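Local coordinates for protein galactokinase (Bifidobacterium longum subsp. infantis ATCC 15697 = JCM 1222 = DSM 20088, PDB 6TEQ) that probably phosphorylates galactose with ATP, as a GHMP-family galactokinase, and is captured here with 2-deoxy-2-fluoro-galactose in its sugar pocket, at residues Glu46-Asn51 against Leu336-Val342; Glu341-Leu347 against Met364-Gly370. One frame throughout, in Å; residues are numbered along the deposited sequence.

Contact 1 (Glu46-Asn51 against Leu336-Val342); sequences EHTDYN and LAADYEV. With GAF (2-deoxy-2-fluoro-alpha-D-galactopyranose), chain M.
The His47 imidazole reaches Tyr340 because CG stands anti to the carbonyl carbon (chi1 -77°). Tyr340 chi1 lies away from the usual staggered values and carries its ring out to the imidazole. The two rings are oblique, with planes at 41°, and His47 CG lies 3.2 Å from Tyr340 CE2. Tyr340 CD2 and CE2 lie over one face of the imidazole, CD2 offset toward the rim. C6 of the fluorosugar lies over the centre of the other face. Tyr50 OH bonds both His47 ND1 (2.6 Å) and Tyr340 OH (2.7 Å), so one hydroxyl ties the imidazole to the second tyrosine. This loop belongs to the galactose-binding signature of galactokinases. Here it meets Leu336 of helix 322-338 and Tyr340, which follows in the chain. His47 N donates a nearly straight bond to GAF O6 (2.9 Å, 176°). Glu46 OE1 lies 2.5 Å from the same O6 and also bonds Asn42. An alanine in place of His47 would probably leave Tyr50 OH without its nitrogen partner and open a gap between Tyr340 and the sugar's C6. Leu336 CD1 packs on Glu46 CB at 3.8 Å, and Leu336 CD2 touches His47 CD2 at 4.0 Å.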
loop_
_atom_site.group_PDB
_atom_site.type_symbol
_atom_site.label_atom_id
_atom_site.label_comp_id
_atom_site.label_asym_id
_atom_site.label_seq_id
_atom_site.Cartn_x
_atom_site.Cartn_y
_atom_site.Cartn_z
ATOM N N GLU A 46 -3.239 9.842 -3.656
ATOM C CA GLU A 46 -2.918 9.625 -2.261
ATOM C C GLU A 46 -3.974 10.278 -1.385
ATOM O O GLU A 46 -4.471 11.387 -1.644
ATOM C CB GLU A 46 -1.551 10.213 -1.937
ATOM C CG GLU A 46 -0.796 9.431 -0.889
ATOM C CD GLU A 46 -0.280 8.106 -1.475
ATOM O OE1 GLU A 46 -0.968 7.055 -1.264
ATOM O OE2 GLU A 46 0.768 8.114 -2.206
ATOM N N HIS A 47 -4.390 9.490 -0.419
ATOM C CA HIS A 47 -5.436 9.882 0.503
ATOM C C HIS A 47 -6.759 10.077 -0.230
ATOM O O HIS A 47 -7.575 10.917 0.204
ATOM C CB HIS A 47 -4.977 10.994 1.364
ATOM C CG HIS A 47 -4.081 10.597 2.462
ATOM N ND1 HIS A 47 -4.530 9.994 3.629
ATOM C CD2 HIS A 47 -2.711 10.644 2.556
ATOM C CE1 HIS A 47 -3.459 9.724 4.357
ATOM N NE2 HIS A 47 -2.376 10.093 3.743
ATOM N N THR A 48 -6.981 9.291 -1.257
ATOM C CA THR A 48 -8.206 9.320 -2.044
ATOM C C THR A 48 -8.983 8.017 -1.904
ATOM O O THR A 48 -10.183 8.027 -2.145
ATOM C CB THR A 48 -7.867 9.524 -3.522
ATOM O OG1 THR A 48 -6.964 8.522 -3.978
ATOM C CG2 THR A 48 -7.248 10.868 -3.797
ATOM N N ASP A 49 -8.341 6.912 -1.544
ATOM C CA ASP A 49 -9.062 5.624 -1.501
ATOM C C ASP A 49 -10.295 5.658 -0.588
ATOM O O ASP A 49 -11.391 5.215 -1.026
ATOM C CB ASP A 49 -8.130 4.478 -1.230
ATOM C CG ASP A 49 -7.364 4.431 0.071
ATOM O OD1 ASP A 49 -7.270 5.468 0.715
ATOM O OD2 ASP A 49 -6.907 3.305 0.415
ATOM N N TYR A 50 -10.135 6.126 0.633
ATOM C CA TYR A 50 -11.224 6.109 1.627
ATOM C C TYR A 50 -12.197 7.253 1.325
ATOM O O TYR A 50 -13.235 7.319 1.974
ATOM C CB TYR A 50 -10.652 6.186 3.051
ATOM C CG TYR A 50 -9.678 7.313 3.342
ATOM C CD1 TYR A 50 -10.165 8.616 3.512
ATOM C CD2 TYR A 50 -8.308 7.067 3.461
ATOM C CE1 TYR A 50 -9.298 9.679 3.752
ATOM C CE2 TYR A 50 -7.428 8.100 3.769
ATOM C CZ TYR A 50 -7.930 9.407 3.901
ATOM O OH TYR A 50 -7.061 10.411 4.204
ATOM N N ASN A 51 -11.895 8.087 0.315
ATOM C CA ASN A 51 -12.829 9.122 -0.219
ATOM C C ASN A 51 -13.513 8.655 -1.520
ATOM O O ASN A 51 -14.059 9.519 -2.224
ATOM C CB ASN A 51 -12.050 10.413 -0.433
ATOM C CG ASN A 51 -11.660 11.071 0.871
ATOM O OD1 ASN A 51 -12.538 11.288 1.700
ATOM N ND2 ASN A 51 -10.353 11.331 1.058
ATOM N N LEU A 336 0.064 17.183 -0.647
ATOM C CA LEU A 336 0.146 16.370 0.582
ATOM C C LEU A 336 0.889 17.140 1.665
ATOM O O LEU A 336 0.528 16.996 2.819
ATOM C CB LEU A 336 0.840 15.081 0.281
ATOM C CG LEU A 336 -0.012 14.106 -0.513
ATOM C CD1 LEU A 336 0.810 13.054 -1.213
ATOM C CD2 LEU A 336 -1.138 13.476 0.294
ATOM N N ALA A 337 1.883 17.938 1.306
ATOM C CA ALA A 337 2.649 18.690 2.323
ATOM C C ALA A 337 1.863 19.897 2.830
ATOM O O ALA A 337 1.800 20.076 4.092
ATOM C CB ALA A 337 3.965 19.098 1.721
ATOM N N ALA A 338 1.306 20.689 1.917
ATOM C CA ALA A 338 0.689 21.973 2.316
ATOM C C ALA A 338 -0.773 21.830 2.700
ATOM O O ALA A 338 -1.210 22.511 3.655
ATOM C CB ALA A 338 0.757 22.995 1.238
ATOM N N ASP A 339 -1.538 21.102 1.920
ATOM C CA ASP A 339 -3.003 21.009 2.137
ATOM C C ASP A 339 -3.310 19.826 3.051
ATOM O O ASP A 339 -4.210 19.941 3.833
ATOM C CB ASP A 339 -3.761 20.975 0.822
ATOM C CG ASP A 339 -3.950 22.384 0.254
ATOM O OD1 ASP A 339 -3.901 23.397 1.054
ATOM O OD2 ASP A 339 -4.206 22.496 -0.948
ATOM N N TYR A 340 -2.769 18.647 2.750
ATOM C CA TYR A 340 -3.090 17.461 3.574
ATOM C C TYR A 340 -2.220 17.333 4.822
ATOM O O TYR A 340 -2.688 16.690 5.829
ATOM C CB TYR A 340 -3.107 16.188 2.764
ATOM C CG TYR A 340 -4.284 15.304 3.027
ATOM C CD1 TYR A 340 -5.586 15.759 2.743
ATOM C CD2 TYR A 340 -4.151 14.037 3.609
ATOM C CE1 TYR A 340 -6.682 15.004 3.013
ATOM C CE2 TYR A 340 -5.280 13.261 3.862
ATOM C CZ TYR A 340 -6.543 13.729 3.528
ATOM O OH TYR A 340 -7.651 12.979 3.790
ATOM N N GLU A 341 -1.084 18.025 4.857
ATOM C CA GLU A 341 -0.231 18.131 6.087
ATOM C C GLU A 341 0.098 16.716 6.573
ATOM O O GLU A 341 -0.047 16.425 7.774
ATOM C CB GLU A 341 -0.874 19.031 7.125
ATOM C CG GLU A 341 -0.970 20.461 6.659
ATOM C CD GLU A 341 -1.475 21.305 7.808
ATOM O OE1 GLU A 341 -2.729 21.350 8.003
ATOM O OE2 GLU A 341 -0.617 21.761 8.610
ATOM N N VAL A 342 0.575 15.853 5.651
ATOM C CA VAL A 342 0.987 14.473 6.043
ATOM C C VAL A 342 2.465 14.229 5.746
ATOM O O VAL A 342 2.877 13.095 5.747
ATOM C CB VAL A 342 0.093 13.377 5.427
ATOM C CG1 VAL A 342 -1.347 13.537 5.848
ATOM C CG2 VAL A 342 0.240 13.349 3.902
HETATM C C1 GAF M . -2.175 4.217 3.854
HETATM C C2 GAF M . -3.432 3.377 3.774
HETATM F F2 GAF M . -3.141 2.117 4.179
HETATM C C3 GAF M . -4.005 3.348 2.373
HETATM O O3 GAF M . -5.284 2.797 2.408
HETATM C C4 GAF M . -4.139 4.786 1.790
HETATM O O4 GAF M . -5.159 5.555 2.415
HETATM C C5 GAF M . -2.823 5.476 1.911
HETATM O O5 GAF M . -2.416 5.500 3.258
HETATM C C6 GAF M . -2.837 6.899 1.393
HETATM O O6 GAF M . -3.127 6.943 -0.004
HETATM O O1 GAF M . -1.214 3.452 3.151
#

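Contact 2 (Glu341-Leu347 against Met364-Gly370); sequences EVTVPEL and MTGGGFG. With GAF (2-deoxy-2-fluoro-alpha-D-galactopyranose), chain M.
The Phe369 ring has Val342 over one face. Val342 CB lies 4.1 Å from the ring centroid and 22° off the normal, a CH-pi contact offset toward the rim. Val342 CG1 reaches the far end of the ring, 3.5 Å from Phe369 CZ. Glu341 O approaches the ring obliquely. Tyr248, Gln247 and Arg251 of helix 247-262 also touch this phenyl. The backbones join at the same place: Phe369 N donates to Val342 O (2.7 Å, 162°), and Gly368 CA adds a CH...O contact to that oxygen. The other branch of Val342, CG2, packs on Met364 SD at 3.8 Å. Thr343 CG2 meets the same sulfur at 3.7 Å. Met364 bends at chi3 (-74°), and its SD lies against both. Leu347, in the first turn of helix 345-356, sets CD1 against Met364 CB and 3.5 Å from Gly370 O. Val344 CG1 rests on the backbone C and O of Phe369, and CG2 on N and CA of Gly370. The glycine-rich loop after strand 361-365 is thus joined to residues 342-344 and the first turn of helix 345-356, which precedes the strand. Gly366 and Gly367 line the sugar pocket, and Gly367 CA lies 3.2 Å from GAF O5. A side chain on Gly368 would run into Val342 O. Across these two segments, one backbone hydrogen bond and apolar packing make the join; the backbone angles of Gly366, Gly368 and Gly370 call for glycine.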
loop_
_atom_site.group_PDB
_atom_site.type_symbol
_atom_site.label_atom_id
_atom_site.label_comp_id
_atom_site.label_asym_id
_atom_site.label_seq_id
_atom_site.Cartn_x
_atom_site.Cartn_y
_atom_site.Cartn_z
ATOM N N GLU A 341 -1.084 18.025 4.857
ATOM C CA GLU A 341 -0.231 18.131 6.087
ATOM C C GLU A 341 0.098 16.716 6.573
ATOM O O GLU A 341 -0.047 16.425 7.774
ATOM C CB GLU A 341 -0.874 19.031 7.125
ATOM C CG GLU A 341 -0.970 20.461 6.659
ATOM C CD GLU A 341 -1.475 21.305 7.808
ATOM O OE1 GLU A 341 -2.729 21.350 8.003
ATOM O OE2 GLU A 341 -0.617 21.761 8.610
ATOM N N VAL A 342 0.575 15.853 5.651
ATOM C CA VAL A 342 0.987 14.473 6.043
ATOM C C VAL A 342 2.465 14.229 5.746
ATOM O O VAL A 342 2.877 13.095 5.747
ATOM C CB VAL A 342 0.093 13.377 5.427
ATOM C CG1 VAL A 342 -1.347 13.537 5.848
ATOM C CG2 VAL A 342 0.240 13.349 3.902
ATOM N N THR A 343 3.241 15.263 5.481
ATOM C CA THR A 343 4.680 15.082 5.271
ATOM C C THR A 343 5.433 15.451 6.551
ATOM O O THR A 343 4.851 15.981 7.527
ATOM C CB THR A 343 5.174 15.874 4.063
ATOM O OG1 THR A 343 5.161 17.273 4.350
ATOM C CG2 THR A 343 4.410 15.530 2.791
ATOM N N VAL A 344 6.700 15.125 6.540
ATOM C CA VAL A 344 7.662 15.367 7.639
ATOM C C VAL A 344 8.922 15.818 6.951
ATOM O O VAL A 344 9.094 15.592 5.739
ATOM C CB VAL A 344 7.872 14.126 8.524
ATOM C CG1 VAL A 344 6.580 13.709 9.197
ATOM C CG2 VAL A 344 8.480 12.962 7.753
ATOM N N PRO A 345 9.870 16.410 7.705
ATOM C CA PRO A 345 11.053 16.967 7.047
ATOM C C PRO A 345 11.814 15.948 6.213
ATOM O O PRO A 345 12.330 16.345 5.183
ATOM C CB PRO A 345 11.887 17.480 8.228
ATOM C CG PRO A 345 10.793 17.924 9.174
ATOM C CD PRO A 345 9.738 16.833 9.109
ATOM N N GLU A 346 11.949 14.705 6.692
ATOM C CA GLU A 346 12.736 13.708 5.948
ATOM C C GLU A 346 12.101 13.521 4.556
ATOM O O GLU A 346 12.830 13.337 3.574
ATOM C CB GLU A 346 12.838 12.407 6.730
ATOM C CG GLU A 346 13.611 12.539 8.032
ATOM C CD GLU A 346 12.789 12.847 9.273
ATOM O OE1 GLU A 346 11.696 13.456 9.176
ATOM O OE2 GLU A 346 13.283 12.492 10.376
ATOM N N LEU A 347 10.774 13.406 4.489
ATOM C CA LEU A 347 10.135 13.218 3.181
ATOM C C LEU A 347 10.405 14.473 2.335
ATOM O O LEU A 347 10.714 14.352 1.134
ATOM C CB LEU A 347 8.638 13.011 3.315
ATOM C CG LEU A 347 8.177 11.735 4.010
ATOM C CD1 LEU A 347 6.686 11.799 4.241
ATOM C CD2 LEU A 347 8.569 10.506 3.177
ATOM N N MET A 364 6.332 11.912 -1.747
ATOM C CA MET A 364 6.025 10.844 -0.789
ATOM C C MET A 364 5.008 9.869 -1.406
ATOM O O MET A 364 4.220 10.249 -2.273
ATOM C CB MET A 364 5.493 11.448 0.481
ATOM C CG MET A 364 4.205 12.282 0.361
ATOM S SD MET A 364 3.139 12.154 1.788
ATOM C CE MET A 364 2.491 10.507 1.545
ATOM N N THR A 365 5.030 8.624 -0.957
ATOM C CA THR A 365 4.049 7.592 -1.362
ATOM C C THR A 365 3.458 6.929 -0.110
ATOM O O THR A 365 4.150 6.811 0.942
ATOM C CB THR A 365 4.688 6.524 -2.292
ATOM O OG1 THR A 365 3.665 5.738 -2.927
ATOM C CG2 THR A 365 5.692 5.621 -1.606
ATOM N N GLY A 366 2.184 6.575 -0.211
ATOM C CA GLY A 366 1.504 5.920 0.871
ATOM C C GLY A 366 0.887 6.949 1.850
ATOM O O GLY A 366 0.638 8.072 1.483
ATOM N N GLY A 367 0.739 6.536 3.107
ATOM C CA GLY A 367 0.010 7.340 4.089
ATOM C C GLY A 367 0.717 8.590 4.502
ATOM O O GLY A 367 0.060 9.536 4.815
ATOM N N GLY A 368 2.026 8.602 4.476
ATOM C CA GLY A 368 2.777 9.744 4.985
ATOM C C GLY A 368 3.231 9.596 6.418
ATOM O O GLY A 368 3.291 8.475 6.938
ATOM N N PHE A 369 3.551 10.755 7.024
ATOM C CA PHE A 369 3.992 10.883 8.444
ATOM C C PHE A 369 5.336 10.209 8.613
ATOM O O PHE A 369 5.770 10.034 9.748
ATOM C CB PHE A 369 2.941 10.257 9.367
ATOM C CG PHE A 369 1.556 10.766 9.137
ATOM C CD1 PHE A 369 1.243 12.070 9.468
ATOM C CD2 PHE A 369 0.563 9.923 8.652
ATOM C CE1 PHE A 369 -0.037 12.540 9.242
ATOM C CE2 PHE A 369 -0.722 10.389 8.467
ATOM C CZ PHE A 369 -1.021 11.696 8.775
ATOM N N GLY A 370 6.028 9.925 7.514
ATOM C CA GLY A 370 7.216 9.088 7.501
ATOM C C GLY A 370 7.209 8.242 6.267
ATOM O O GLY A 370 6.381 8.526 5.374
HETATM C C1 GAF M . -2.175 4.217 3.854
HETATM C C2 GAF M . -3.432 3.377 3.774
HETATM F F2 GAF M . -3.141 2.117 4.179
HETATM C C3 GAF M . -4.005 3.348 2.373
HETATM O O3 GAF M . -5.284 2.797 2.408
HETATM C C4 GAF M . -4.139 4.786 1.790
HETATM O O4 GAF M . -5.159 5.555 2.415
HETATM C C5 GAF M . -2.823 5.476 1.911
HETATM O O5 GAF M . -2.416 5.500 3.258
HETATM C C6 GAF M . -2.837 6.899 1.393
HETATM O O6 GAF M . -3.127 6.943 -0.004
HETATM O O1 GAF M . -1.214 3.452 3.151
#

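Contacts 1 and 2 lie side by side, with centres about 10 Å apart, and both touch the fluorosugar. They share Glu341 and Val342, which lie in the connection between helix 322-338 and helix 345-356. Val342 borders His47 in contact 1 and Phe369 in contact 2. Two probable hydrogen bonds tie the galactose-signature loop to the glycine loop: His47 NE2 to Gly367 O at 2.7 Å, and Glu46 OE2 to Gly366 N at 2.9 Å, the latter weak. Ala337 CB also packs on Thr343 OG1 at 3.4 Å. Glu46, His47, Asp49 and Tyr50 with Gly366 and Gly367 line adjoining parts of the pocket; residues 336-342 and 341-347 pack against these loops. Tyr248 OH is also hydrogen-bonded to the sugar.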